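Prophage lambdalm01, antigen B (Listeria monocytogenes, PDB 4ACV) probably acts as a phage tail terminator, a protein whose subunits assemble, six in this structure, to close the end of a growing tail tube. Local coordinates at residues B[80-85]-B[94-99]; B[4-9]-B[40-45]; B[46-51]-B[118-123]. All coordinates share one frame; numbering follows the deposited sequence.

Contact 1: B[80-85]-B[94-99]; sequences LIQMGF and VAVRHC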
ATOM      1  N   LEU B  80     -24.811  19.809   8.135  1.00 25.39           N
ATOM      2  CA  LEU B  80     -24.212  21.091   8.472  1.00 28.60           C
ATOM      3  C   LEU B  80     -22.873  21.288   7.757  1.00 26.24           C
ATOM      4  O   LEU B  80     -22.628  22.338   7.165  1.00 21.37           O
ATOM      5  CB  LEU B  80     -24.050  21.237   9.985  1.00 23.14           C
ATOM      6  CG  LEU B  80     -25.394  21.421  10.700  1.00 31.01           C
ATOM      7  CD1 LEU B  80     -25.250  21.377  12.228  1.00 22.19           C
ATOM      8  CD2 LEU B  80     -26.084  22.707  10.239  1.00 23.50           C
ATOM      9  N   ILE B  81     -22.024  20.270   7.799  1.00 25.14           N
ATOM     10  CA  ILE B  81     -20.716  20.347   7.165  1.00 28.30           C
ATOM     11  C   ILE B  81     -20.841  20.602   5.654  1.00 31.17           C
ATOM     12  O   ILE B  81     -20.116  21.427   5.096  1.00 25.90           O
ATOM     13  CB  ILE B  81     -19.884  19.078   7.446  1.00 21.86           C
ATOM     14  CG1 ILE B  81     -19.567  18.958   8.939  1.00 24.63           C
ATOM     15  CG2 ILE B  81     -18.608  19.100   6.662  1.00 25.84           C
ATOM     16  CD1 ILE B  81     -18.983  17.609   9.326  1.00 23.93           C
ATOM     17  N   GLN B  82     -21.775  19.912   5.001  1.00 29.72           N
ATOM     18  CA  GLN B  82     -22.018  20.136   3.574  1.00 33.77           C
ATOM     19  C   GLN B  82     -22.591  21.516   3.245  1.00 33.03           C
ATOM     20  O   GLN B  82     -22.480  21.974   2.114  1.00 29.75           O
ATOM     21  CB  GLN B  82     -22.951  19.070   3.015  1.00 34.90           C
ATOM     22  CG  GLN B  82     -22.343  17.701   2.948  1.00 34.04           C
ATOM     23  CD  GLN B  82     -23.183  16.765   2.137  1.00 32.66           C
ATOM     24  OE1 GLN B  82     -23.165  16.819   0.908  1.00 37.89           O
ATOM     25  NE2 GLN B  82     -23.941  15.904   2.810  1.00 23.73           N
ATOM     26  N   MET B  83     -23.232  22.155   4.223  1.00 37.52           N
ATOM     27  CA  MET B  83     -23.788  23.496   4.058  1.00 32.61           C
ATOM     28  C   MET B  83     -22.677  24.541   4.092  1.00 33.64           C
ATOM     29  O   MET B  83     -22.896  25.698   3.772  1.00 39.55           O
ATOM     30  CB  MET B  83     -24.816  23.796   5.158  1.00 36.13           C
ATOM     31  CG  MET B  83     -26.249  23.380   4.833  1.00 40.02           C
ATOM     32  SD  MET B  83     -27.447  23.755   6.160  1.00 74.60           S
ATOM     33  CE  MET B  83     -26.963  25.415   6.632  1.00 99.29           C
ATOM     34  N   GLY B  84     -21.481  24.132   4.494  1.00 38.63           N
ATOM     35  CA  GLY B  84     -20.345  25.029   4.480  1.00 36.67           C
ATOM     36  C   GLY B  84     -20.028  25.640   5.825  1.00 33.57           C
ATOM     37  O   GLY B  84     -20.742  25.444   6.807  1.00 32.82           O
ATOM     38  N   PHE B  85     -18.928  26.379   5.857  1.00 33.47           N
ATOM     39  CA  PHE B  85     -18.451  27.047   7.058  1.00 31.31           C
ATOM     40  C   PHE B  85     -17.655  28.264   6.606  1.00 35.83           C
ATOM     41  O   PHE B  85     -17.035  28.231   5.547  1.00 34.58           O
ATOM     42  CB  PHE B  85     -17.581  26.095   7.888  1.00 25.21           C
ATOM     43  CG  PHE B  85     -16.686  25.205   7.058  1.00 30.27           C
ATOM     44  CD1 PHE B  85     -17.150  23.981   6.574  1.00 26.97           C
ATOM     45  CD2 PHE B  85     -15.383  25.586   6.759  1.00 30.86           C
ATOM     46  CE1 PHE B  85     -16.328  23.150   5.817  1.00 27.24           C
ATOM     47  CE2 PHE B  85     -14.558  24.764   5.992  1.00 32.84           C
ATOM     48  CZ  PHE B  85     -15.029  23.544   5.521  1.00 26.58           C
ATOM     49  N   VAL B  94     -14.909  26.195  -1.802  1.00 33.25           N
ATOM     50  CA  VAL B  94     -15.393  25.934  -3.150  1.00 33.19           C
ATOM     51  C   VAL B  94     -16.300  24.709  -3.217  1.00 26.33           C
ATOM     52  O   VAL B  94     -17.219  24.659  -4.025  1.00 34.36           O
ATOM     53  CB  VAL B  94     -14.205  25.777  -4.137  1.00 47.26           C
ATOM     54  CG1 VAL B  94     -14.690  25.338  -5.505  1.00 47.13           C
ATOM     55  CG2 VAL B  94     -13.437  27.078  -4.235  1.00 48.40           C
ATOM     56  N   ALA B  95     -16.052  23.729  -2.361  1.00 22.91           N
ATOM     57  CA  ALA B  95     -16.823  22.488  -2.393  1.00 28.01           C
ATOM     58  C   ALA B  95     -16.569  21.621  -1.172  1.00 24.48           C
ATOM     59  O   ALA B  95     -15.449  21.544  -0.676  1.00 23.44           O
ATOM     60  CB  ALA B  95     -16.509  21.702  -3.651  1.00 32.14           C
ATOM     61  N   VAL B  96     -17.622  20.964  -0.707  1.00 20.70           N
ATOM     62  CA  VAL B  96     -17.533  20.003   0.379  1.00 21.48           C
ATOM     63  C   VAL B  96     -18.013  18.661  -0.152  1.00 23.23           C
ATOM     64  O   VAL B  96     -19.133  18.551  -0.632  1.00 27.82           O
ATOM     65  CB  VAL B  96     -18.416  20.426   1.579  1.00 23.90           C
ATOM     66  CG1 VAL B  96     -18.311  19.405   2.713  1.00 20.05           C
ATOM     67  CG2 VAL B  96     -18.046  21.844   2.058  1.00 17.26           C
ATOM     68  N   ARG B  97     -17.154  17.650  -0.080  1.00 21.88           N
ATOM     69  CA  ARG B  97     -17.443  16.339  -0.647  1.00 28.23           C
ATOM     70  C   ARG B  97     -17.248  15.220   0.367  1.00 25.07           C
ATOM     71  O   ARG B  97     -16.310  15.255   1.162  1.00 25.04           O
ATOM     72  CB  ARG B  97     -16.487  16.041  -1.811  1.00 30.85           C
ATOM     73  CG  ARG B  97     -16.646  16.888  -3.035  1.00 41.86           C
ATOM     74  CD  ARG B  97     -15.634  16.441  -4.082  1.00 51.09           C
ATOM     75  NE  ARG B  97     -15.082  17.561  -4.841  1.00 60.76           N
ATOM     76  CZ  ARG B  97     -14.096  18.350  -4.418  1.00 64.66           C
ATOM     77  NH1 ARG B  97     -13.550  18.161  -3.225  1.00 59.96           N
ATOM     78  NH2 ARG B  97     -13.657  19.337  -5.190  1.00 69.12           N
ATOM     79  N   HIS B  98     -18.121  14.218   0.324  1.00 24.45           N
ATOM     80  CA  HIS B  98     -17.798  12.942   0.941  1.00 21.94           C
ATOM     81  C   HIS B  98     -16.708  12.347   0.083  1.00 19.00           C
ATOM     82  O   HIS B  98     -16.795  12.338  -1.140  1.00 19.04           O
ATOM     83  CB  HIS B  98     -18.983  11.985   0.962  1.00 18.79           C
ATOM     84  CG  HIS B  98     -20.114  12.443   1.827  1.00 20.11           C
ATOM     85  ND1 HIS B  98     -19.977  12.645   3.182  1.00 21.78           N
ATOM     86  CD2 HIS B  98     -21.407  12.710   1.534  1.00 21.69           C
ATOM     87  CE1 HIS B  98     -21.136  13.031   3.684  1.00 21.23           C
ATOM     88  NE2 HIS B  98     -22.017  13.084   2.704  1.00 22.83           N
ATOM     89  N   CYS B  99     -15.673  11.861   0.742  1.00 20.59           N
ATOM     90  CA  CYS B  99     -14.546  11.317   0.051  1.00 18.15           C
ATOM     91  C   CYS B  99     -13.780  10.461   1.026  1.00 22.62           C
ATOM     92  O   CYS B  99     -13.405  10.917   2.106  1.00 27.21           O
ATOM     93  CB  CYS B  99     -13.662  12.453  -0.461  1.00 27.38           C
ATOM     94  SG  CYS B  99     -12.169  11.885  -1.294  1.00 28.08           S
TER
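Val96 of strand 92-99 presses its two methyl branches against the last turn of helix 71-82, and Gln82 and His98 continue the contact along one side of it. The CG1 branch of Val96, anti to its own backbone nitrogen (chi1 -180°), sits 3.6 Å from Ile81 O and 3.9 Å from Gln82 CA, so it packs on the helix backbone as much as on side chains. Ile81 and Val96 cross at about a right angle, Ile81 CG2 meeting Val96 CG1 at 4.0 Å. Val96 CG2 turns to the chain beyond the helix and lies 4.3 Å from Phe85 CE1. A short, beta-branched residue suits this place, since the backbones come within 5.5 Å at the CA atoms of Gln82 and Val96. Gly84, with positive phi, turns the chain toward Phe85, whose ring also packs on helix 6-19.

Farther along, Gln82 reaches out extended and brings NE2 to 3.4 Å from His98 NE2, the amide and ring planes 63° apart, but the N-H points too poorly at the ring nitrogen for a hydrogen bond. Both nitrogens instead make weak bonds to Asp78 OD2. Gln82 is long enough to carry its N-H to a stronger partner, the backbone of a neighbouring subunit, and His98 offers Asp78 a ring nitrogen. The chemistry is thus divided: apolar packing joins helix to strand, while the polar pair shares one carboxylate through weak bonds and also meets the neighbouring subunit.

Contact 2: B[4-9]-B[40-45]; sequences LSFMRV and IEMIDQ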
ATOM      1  N   LEU B   4      -3.682  28.219   3.937  1.00 25.96           N
ATOM      2  CA  LEU B   4      -4.311  28.076   5.242  1.00 33.22           C
ATOM      3  C   LEU B   4      -3.884  26.793   5.960  1.00 33.60           C
ATOM      4  O   LEU B   4      -3.894  25.709   5.375  1.00 29.19           O
ATOM      5  CB  LEU B   4      -5.833  28.107   5.080  1.00 33.06           C
ATOM      6  CG  LEU B   4      -6.689  28.575   6.251  1.00 35.14           C
ATOM      7  CD1 LEU B   4      -6.191  29.912   6.814  1.00 30.93           C
ATOM      8  CD2 LEU B   4      -8.139  28.680   5.805  1.00 35.77           C
ATOM      9  N   SER B   5      -3.503  26.934   7.227  1.00 33.24           N
ATOM     10  CA  SER B   5      -3.151  25.803   8.087  1.00 29.96           C
ATOM     11  C   SER B   5      -4.364  24.909   8.366  1.00 31.42           C
ATOM     12  O   SER B   5      -5.489  25.397   8.467  1.00 32.38           O
ATOM     13  CB  SER B   5      -2.573  26.311   9.419  1.00 32.51           C
ATOM     14  OG  SER B   5      -2.510  25.270  10.389  1.00 31.20           O
ATOM     15  N   PHE B   6      -4.131  23.608   8.512  1.00 28.23           N
ATOM     16  CA  PHE B   6      -5.221  22.677   8.768  1.00 29.14           C
ATOM     17  C   PHE B   6      -6.040  23.075  10.007  1.00 30.33           C
ATOM     18  O   PHE B   6      -7.267  22.965  10.001  1.00 26.95           O
ATOM     19  CB  PHE B   6      -4.712  21.231   8.882  1.00 18.15           C
ATOM     20  CG  PHE B   6      -3.949  20.940  10.151  1.00 18.08           C
ATOM     21  CD1 PHE B   6      -2.569  21.146  10.217  1.00 20.96           C
ATOM     22  CD2 PHE B   6      -4.601  20.434  11.265  1.00 18.31           C
ATOM     23  CE1 PHE B   6      -1.859  20.866  11.381  1.00 18.98           C
ATOM     24  CE2 PHE B   6      -3.907  20.154  12.427  1.00 21.77           C
ATOM     25  CZ  PHE B   6      -2.532  20.366  12.487  1.00 23.49           C
ATOM     26  N   MET B   7      -5.363  23.554  11.047  1.00 26.36           N
ATOM     27  CA  MET B   7      -6.028  23.886  12.309  1.00 30.45           C
ATOM     28  C   MET B   7      -7.068  24.980  12.155  1.00 30.44           C
ATOM     29  O   MET B   7      -8.115  24.939  12.787  1.00 33.10           O
ATOM     30  CB  MET B   7      -5.014  24.300  13.367  1.00 32.17           C
ATOM     31  CG  MET B   7      -4.454  23.146  14.165  1.00 37.55           C
ATOM     32  SD  MET B   7      -3.749  23.736  15.704  1.00 47.05           S
ATOM     33  CE  MET B   7      -5.180  24.493  16.460  1.00 77.28           C
ATOM     34  N   ARG B   8      -6.761  25.963  11.319  1.00 30.58           N
ATOM     35  CA  ARG B   8      -7.709  27.004  10.967  1.00 25.29           C
ATOM     36  C   ARG B   8      -8.967  26.384  10.353  1.00 31.21           C
ATOM     37  O   ARG B   8     -10.091  26.816  10.635  1.00 32.69           O
ATOM     38  CB  ARG B   8      -7.065  27.961   9.969  1.00 34.81           C
ATOM     39  CG  ARG B   8      -7.348  29.411  10.234  1.00 49.10           C
ATOM     40  CD  ARG B   8      -6.692  29.877  11.517  1.00 55.80           C
ATOM     41  NE  ARG B   8      -5.876  31.062  11.281  1.00 60.82           N
ATOM     42  CZ  ARG B   8      -6.373  32.264  11.013  1.00 61.02           C
ATOM     43  NH1 ARG B   8      -7.686  32.436  10.947  1.00 58.86           N
ATOM     44  NH2 ARG B   8      -5.559  33.293  10.810  1.00 64.02           N
ATOM     45  N   VAL B   9      -8.775  25.370   9.509  1.00 29.74           N
ATOM     46  CA  VAL B   9      -9.900  24.662   8.899  1.00 30.45           C
ATOM     47  C   VAL B   9     -10.668  23.829   9.939  1.00 25.55           C
ATOM     48  O   VAL B   9     -11.896  23.854   9.971  1.00 25.65           O
ATOM     49  CB  VAL B   9      -9.458  23.797   7.690  1.00 31.28           C
ATOM     50  CG1 VAL B   9     -10.638  23.004   7.148  1.00 28.28           C
ATOM     51  CG2 VAL B   9      -8.858  24.677   6.595  1.00 25.40           C
ATOM     52  N   ILE B  40     -13.350  15.566  15.304  1.00 31.83           N
ATOM     53  CA  ILE B  40     -12.887  15.729  13.927  1.00 29.66           C
ATOM     54  C   ILE B  40     -11.455  15.247  13.829  1.00 26.87           C
ATOM     55  O   ILE B  40     -10.588  15.695  14.574  1.00 31.12           O
ATOM     56  CB  ILE B  40     -12.947  17.195  13.456  1.00 28.60           C
ATOM     57  CG1 ILE B  40     -14.249  17.846  13.925  1.00 30.98           C
ATOM     58  CG2 ILE B  40     -12.814  17.264  11.942  1.00 25.72           C
ATOM     59  CD1 ILE B  40     -14.362  19.322  13.613  1.00 32.95           C
ATOM     60  N   GLU B  41     -11.210  14.318  12.917  1.00 23.17           N
ATOM     61  CA  GLU B  41      -9.857  13.848  12.677  1.00 18.89           C
ATOM     62  C   GLU B  41      -9.328  14.410  11.360  1.00 23.91           C
ATOM     63  O   GLU B  41      -9.807  14.051  10.286  1.00 28.55           O
ATOM     64  CB  GLU B  41      -9.818  12.329  12.637  1.00 16.93           C
ATOM     65  CG  GLU B  41      -8.421  11.775  12.484  1.00 25.68           C
ATOM     66  CD  GLU B  41      -8.414  10.354  11.954  1.00 30.24           C
ATOM     67  OE1 GLU B  41      -9.473   9.867  11.511  1.00 31.00           O
ATOM     68  OE2 GLU B  41      -7.345   9.726  11.975  1.00 35.58           O
ATOM     69  N   MET B  42      -8.340  15.293  11.445  1.00 21.73           N
ATOM     70  CA  MET B  42      -7.682  15.804  10.254  1.00 24.81           C
ATOM     71  C   MET B  42      -6.815  14.700   9.670  1.00 20.64           C
ATOM     72  O   MET B  42      -6.214  13.922  10.396  1.00 25.17           O
ATOM     73  CB  MET B  42      -6.844  17.044  10.591  1.00 26.32           C
ATOM     74  CG  MET B  42      -6.204  17.755   9.398  1.00 20.43           C
ATOM     75  SD  MET B  42      -7.328  18.593   8.215  1.00 34.35           S
ATOM     76  CE  MET B  42      -8.525  19.296   9.302  1.00 31.64           C
ATOM     77  N   ILE B  43      -6.769  14.616   8.351  1.00 21.79           N
ATOM     78  CA  ILE B  43      -6.030  13.541   7.697  1.00 15.91           C
ATOM     79  C   ILE B  43      -4.876  14.072   6.836  1.00 21.32           C
ATOM     80  O   ILE B  43      -3.717  13.790   7.112  1.00 21.32           O
ATOM     81  CB  ILE B  43      -6.974  12.668   6.858  1.00 15.16           C
ATOM     82  CG1 ILE B  43      -8.049  12.044   7.762  1.00 18.43           C
ATOM     83  CG2 ILE B  43      -6.190  11.611   6.094  1.00 14.66           C
ATOM     84  CD1 ILE B  43      -9.313  11.651   7.011  1.00 21.07           C
ATOM     85  N   ASP B  44      -5.190  14.852   5.805  1.00 14.60           N
ATOM     86  CA  ASP B  44      -4.151  15.333   4.907  1.00 14.37           C
ATOM     87  C   ASP B  44      -4.556  16.584   4.128  1.00 15.98           C
ATOM     88  O   ASP B  44      -5.657  17.087   4.292  1.00 22.69           O
ATOM     89  CB  ASP B  44      -3.647  14.206   3.979  1.00 14.07           C
ATOM     90  CG  ASP B  44      -4.710  13.714   2.982  1.00 27.44           C
ATOM     91  OD1 ASP B  44      -5.757  14.373   2.813  1.00 28.04           O
ATOM     92  OD2 ASP B  44      -4.486  12.657   2.351  1.00 28.34           O
ATOM     93  N   GLN B  45      -3.653  17.083   3.295  1.00 21.24           N
ATOM     94  CA  GLN B  45      -3.855  18.340   2.592  1.00 22.80           C
ATOM     95  C   GLN B  45      -2.974  18.315   1.351  1.00 24.74           C
ATOM     96  O   GLN B  45      -1.830  17.867   1.414  1.00 24.81           O
ATOM     97  CB  GLN B  45      -3.491  19.510   3.516  1.00 20.64           C
ATOM     98  CG  GLN B  45      -3.771  20.912   2.992  1.00 21.68           C
ATOM     99  CD  GLN B  45      -3.338  21.990   4.001  1.00 23.65           C
ATOM    100  OE1 GLN B  45      -3.169  21.710   5.186  1.00 22.39           O
ATOM    101  NE2 GLN B  45      -3.160  23.216   3.530  1.00 21.28           N
TER
HETATM  102  O   HOH W   1      -1.697  22.536   7.328  1.00 24.76           O
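Phe6, in the first turn of helix 6-19, packs against Met42 of strand 37-48, and Gln45 from the same strand reaches the backbone just before that helix. Met42 CG lies 3.6 Å from Phe6 CD2, and its sulfur SD is 3.8 Å from Phe6 CB, so the thioether chain crosses the CB end of the phenylalanine at a slant. Bends at chi2 and chi3 fold Met42 back until its CE is 3.9 Å from Phe6 O; a flexible, unbranched residue can follow this shape.

Gln45 serves the backbone with both ends of its amide. Extended beyond CG, it carries NE2 to 3.2 Å from Leu4 O, a bond bent to 138° at the hydrogen, with the acceptor tilted 30° from the amide plane. Its OE1 accepts from a water at 2.7 Å, and that water accepts from Phe6 N at 2.9 Å. The water thus serves a first-turn N-H, while Ser5, the N-cap, takes a weak bond from Met7 N on its OG; the bond to Leu4 O holds the chain just before the helix. The stronger partner of Gln45 NE2 is Glu56 OE2, which helps to fix the amide, while Tyr58 OH is a second partner of Leu4 O.

Strand 55-66 flanks strand 37-48 in the sheet, Leu10 of helix 6-19 extends the packing on Met42, and Asp44 and Gln45 pair with an antiparallel strand of a neighbouring subunit, carrying the sheet across the interface.

Contact 3: B[46-51]-B[118-123]; sequences EEEESQ and EVSICR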
ATOM      1  N   GLU B  46      -3.511  18.786   0.228  1.00 26.41           N
ATOM      2  CA  GLU B  46      -2.811  18.746  -1.060  1.00 30.29           C
ATOM      3  C   GLU B  46      -3.175  19.950  -1.919  1.00 31.39           C
ATOM      4  O   GLU B  46      -4.307  20.435  -1.877  1.00 30.02           O
ATOM      5  CB  GLU B  46      -3.203  17.483  -1.845  1.00 31.48           C
ATOM      6  CG  GLU B  46      -2.825  16.167  -1.186  1.00 44.31           C
ATOM      7  CD  GLU B  46      -1.318  15.937  -1.158  1.00 54.99           C
ATOM      8  OE1 GLU B  46      -0.588  16.646  -1.892  1.00 56.88           O
ATOM      9  OE2 GLU B  46      -0.864  15.048  -0.401  1.00 50.24           O
ATOM     10  N   GLU B  47      -2.241  20.416  -2.733  1.00 30.45           N
ATOM     11  CA  GLU B  47      -2.612  21.401  -3.737  1.00 36.49           C
ATOM     12  C   GLU B  47      -3.487  20.788  -4.836  1.00 37.16           C
ATOM     13  O   GLU B  47      -3.397  19.607  -5.147  1.00 34.68           O
ATOM     14  CB  GLU B  47      -1.382  22.078  -4.323  1.00 44.35           C
ATOM     15  CG  GLU B  47      -0.596  22.847  -3.281  1.00 56.43           C
ATOM     16  CD  GLU B  47       0.243  23.940  -3.892  1.00 64.30           C
ATOM     17  OE1 GLU B  47       0.837  23.700  -4.966  1.00 60.81           O
ATOM     18  OE2 GLU B  47       0.290  25.043  -3.306  1.00 70.94           O
ATOM     19  N   GLU B  48      -4.361  21.604  -5.396  1.00 38.70           N
ATOM     20  CA  GLU B  48      -5.231  21.183  -6.477  1.00 44.30           C
ATOM     21  C   GLU B  48      -4.909  22.085  -7.671  1.00 44.21           C
ATOM     22  O   GLU B  48      -4.451  23.215  -7.492  1.00 44.01           O
ATOM     23  CB  GLU B  48      -6.683  21.332  -6.023  1.00 48.03           C
ATOM     24  CG  GLU B  48      -7.752  20.864  -6.981  1.00 54.15           C
ATOM     25  CD  GLU B  48      -9.150  21.175  -6.455  1.00 57.45           C
ATOM     26  OE1 GLU B  48      -9.321  21.208  -5.213  1.00 50.03           O
ATOM     27  OE2 GLU B  48     -10.070  21.394  -7.277  1.00 62.85           O
ATOM     28  N   GLU B  49      -5.105  21.594  -8.888  1.00 47.29           N
ATOM     29  CA  GLU B  49      -4.723  22.386 -10.056  1.00 43.50           C
ATOM     30  C   GLU B  49      -5.626  23.610 -10.208  1.00 48.21           C
ATOM     31  O   GLU B  49      -6.855  23.505 -10.155  1.00 50.11           O
ATOM     32  CB  GLU B  49      -4.723  21.541 -11.327  1.00 38.41           C
ATOM     33  N   SER B  50      -5.011  24.777 -10.363  1.00 42.78           N
ATOM     34  CA  SER B  50      -5.780  25.989 -10.566  1.00 42.61           C
ATOM     35  C   SER B  50      -5.171  26.886 -11.625  1.00 49.62           C
ATOM     36  O   SER B  50      -4.229  27.638 -11.377  1.00 53.22           O
ATOM     37  CB  SER B  50      -6.003  26.760  -9.268  1.00 39.18           C
ATOM     38  OG  SER B  50      -6.984  27.769  -9.471  1.00 38.62           O
ATOM     39  N   GLN B  51      -5.688  26.694 -12.827  1.00 49.50           N
ATOM     40  CA  GLN B  51      -5.746  27.668 -13.901  1.00 51.33           C
ATOM     41  C   GLN B  51      -5.504  29.124 -13.462  1.00 47.65           C
ATOM     42  O   GLN B  51      -4.510  29.751 -13.828  1.00 39.22           O
ATOM     43  CB  GLN B  51      -7.167  27.536 -14.457  1.00 63.64           C
ATOM     44  CG  GLN B  51      -8.041  26.556 -13.587  1.00 28.85           C
ATOM     45  CD  GLN B  51      -9.384  27.125 -13.202  1.00 38.57           C
ATOM     46  OE1 GLN B  51     -10.219  27.385 -14.061  1.00 57.67           O
ATOM     47  NE2 GLN B  51      -9.611  27.311 -11.908  1.00 27.67           N
ATOM     48  N   GLU B 118     -13.751  15.729   1.964  1.00 19.05           N
ATOM     49  CA  GLU B 118     -12.706  16.474   1.292  1.00 23.87           C
ATOM     50  C   GLU B 118     -13.277  17.835   0.977  1.00 23.19           C
ATOM     51  O   GLU B 118     -14.320  17.938   0.343  1.00 23.27           O
ATOM     52  CB  GLU B 118     -12.303  15.799  -0.010  1.00 23.99           C
ATOM     53  CG  GLU B 118     -11.337  16.630  -0.825  1.00 26.96           C
ATOM     54  CD  GLU B 118     -10.928  15.946  -2.103  1.00 30.83           C
ATOM     55  OE1 GLU B 118     -11.622  16.130  -3.128  1.00 34.10           O
ATOM     56  OE2 GLU B 118      -9.919  15.216  -2.078  1.00 33.17           O
ATOM     57  N   VAL B 119     -12.603  18.882   1.426  1.00 18.91           N
ATOM     58  CA  VAL B 119     -13.023  20.226   1.076  1.00 18.69           C
ATOM     59  C   VAL B 119     -11.993  20.914   0.203  1.00 23.73           C
ATOM     60  O   VAL B 119     -10.795  20.774   0.418  1.00 21.71           O
ATOM     61  CB  VAL B 119     -13.301  21.102   2.314  1.00 19.61           C
ATOM     62  CG1 VAL B 119     -14.434  20.507   3.132  1.00 21.44           C
ATOM     63  CG2 VAL B 119     -12.044  21.269   3.139  1.00 17.07           C
ATOM     64  N   SER B 120     -12.489  21.651  -0.789  1.00 28.35           N
ATOM     65  CA  SER B 120     -11.663  22.485  -1.648  1.00 23.33           C
ATOM     66  C   SER B 120     -11.788  23.936  -1.226  1.00 29.57           C
ATOM     67  O   SER B 120     -12.892  24.480  -1.102  1.00 21.76           O
ATOM     68  CB  SER B 120     -12.074  22.350  -3.115  1.00 24.55           C
ATOM     69  OG  SER B 120     -11.694  21.090  -3.632  1.00 37.23           O
ATOM     70  N   ILE B 121     -10.636  24.554  -1.009  1.00 29.85           N
ATOM     71  CA  ILE B 121     -10.562  25.946  -0.618  1.00 30.35           C
ATOM     72  C   ILE B 121      -9.719  26.739  -1.626  1.00 28.11           C
ATOM     73  O   ILE B 121      -8.636  26.318  -2.036  1.00 26.40           O
ATOM     74  CB  ILE B 121     -10.005  26.073   0.810  1.00 24.80           C
ATOM     75  CG1 ILE B 121     -10.935  25.343   1.776  1.00 21.57           C
ATOM     76  CG2 ILE B 121      -9.817  27.543   1.192  1.00 21.98           C
ATOM     77  CD1 ILE B 121     -10.525  25.433   3.219  1.00 23.24           C
ATOM     78  N   CYS B 122     -10.231  27.888  -2.030  1.00 27.45           N
ATOM     79  CA  CYS B 122      -9.565  28.677  -3.054  1.00 38.73           C
ATOM     80  C   CYS B 122      -9.080  30.005  -2.496  1.00 38.34           C
ATOM     81  O   CYS B 122      -9.678  30.552  -1.569  1.00 32.19           O
ATOM     82  CB  CYS B 122     -10.503  28.915  -4.243  1.00 45.74           C
ATOM     83  SG  CYS B 122      -9.759  29.835  -5.608  1.00 69.99           S
ATOM     84  N   ARG B 123      -7.981  30.500  -3.057  1.00 40.90           N
ATOM     85  CA  ARG B 123      -7.467  31.822  -2.727  1.00 46.23           C
ATOM     86  C   ARG B 123      -6.788  32.422  -3.952  1.00 49.40           C
ATOM     87  O   ARG B 123      -7.412  33.157  -4.713  1.00 57.44           O
ATOM     88  CB  ARG B 123      -6.492  31.757  -1.549  1.00 45.49           C
ATOM     89  CG  ARG B 123      -5.125  31.189  -1.893  1.00 40.15           C
ATOM     90  CD  ARG B 123      -4.349  30.904  -0.625  1.00 44.74           C
ATOM     91  NE  ARG B 123      -2.987  30.472  -0.903  1.00 46.09           N
ATOM     92  CZ  ARG B 123      -2.636  29.223  -1.180  1.00 44.85           C
ATOM     93  NH1 ARG B 123      -3.548  28.265  -1.216  1.00 47.41           N
ATOM     94  NH2 ARG B 123      -1.370  28.933  -1.423  1.00 45.31           N
TER
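Glu48 and Ser120 point their polar ends at each other across the middle strand that separates strands 37-48 and 110-122. The glutamate chain is fully extended, with CG anti to the backbone nitrogen (chi1 -176°) and chi2 at -175°, which lets the side chain cover most of the 8.1 Å between Glu48 CA and Ser120 CA. Ser120 is short, and its hydroxyl stands beside its own backbone nitrogen; Ser120 OG donates to Glu48 OE1 at 2.9 Å. The bond uses the syn lone pair of OE1, on the side of the other oxygen, whereas Glu48 OE2 stays 4.0 Å from Ser120 OG.

Strands 37-48 and 110-122 are not direct partners in the antiparallel sheet: strand 55-66 runs between them and pairs with both, and Lys57 on it packs against both Glu48 and Ser120. The bond thus spans this middle strand from one neighbour to the other. A long acidic side chain suits one end and a small hydroxyl the other, because the hydroxyl can donate a hydrogen bond to the carboxylate and still accept one from Arg97 NH2. Arg97 also forms a salt bridge to Glu118, whose carboxylate is further held by Lys57 and Arg59.

How the contacts relate
The three contacts lie on one antiparallel sheet, their centres each about 14 Å from the others. Contact 2 closes first along the chain, tying helix 6-19 to strand 37-48; contact 3 then starts farther along that same strand and reaches strand 110-122, and contact 1 is nested inside the loop it closes. Strands 92-99 and 110-122 are neighbours, so contacts 1 and 3 touch, through the probable backbone bond of Val94 N to Ser120 O and the packing of Val94 on Cys122. Contacts 2 and 3 meet where Val9 packs on Ile121. Two helices are thus fastened to the sheet at separate strands, and contacts to other subunits adjoin all three sites.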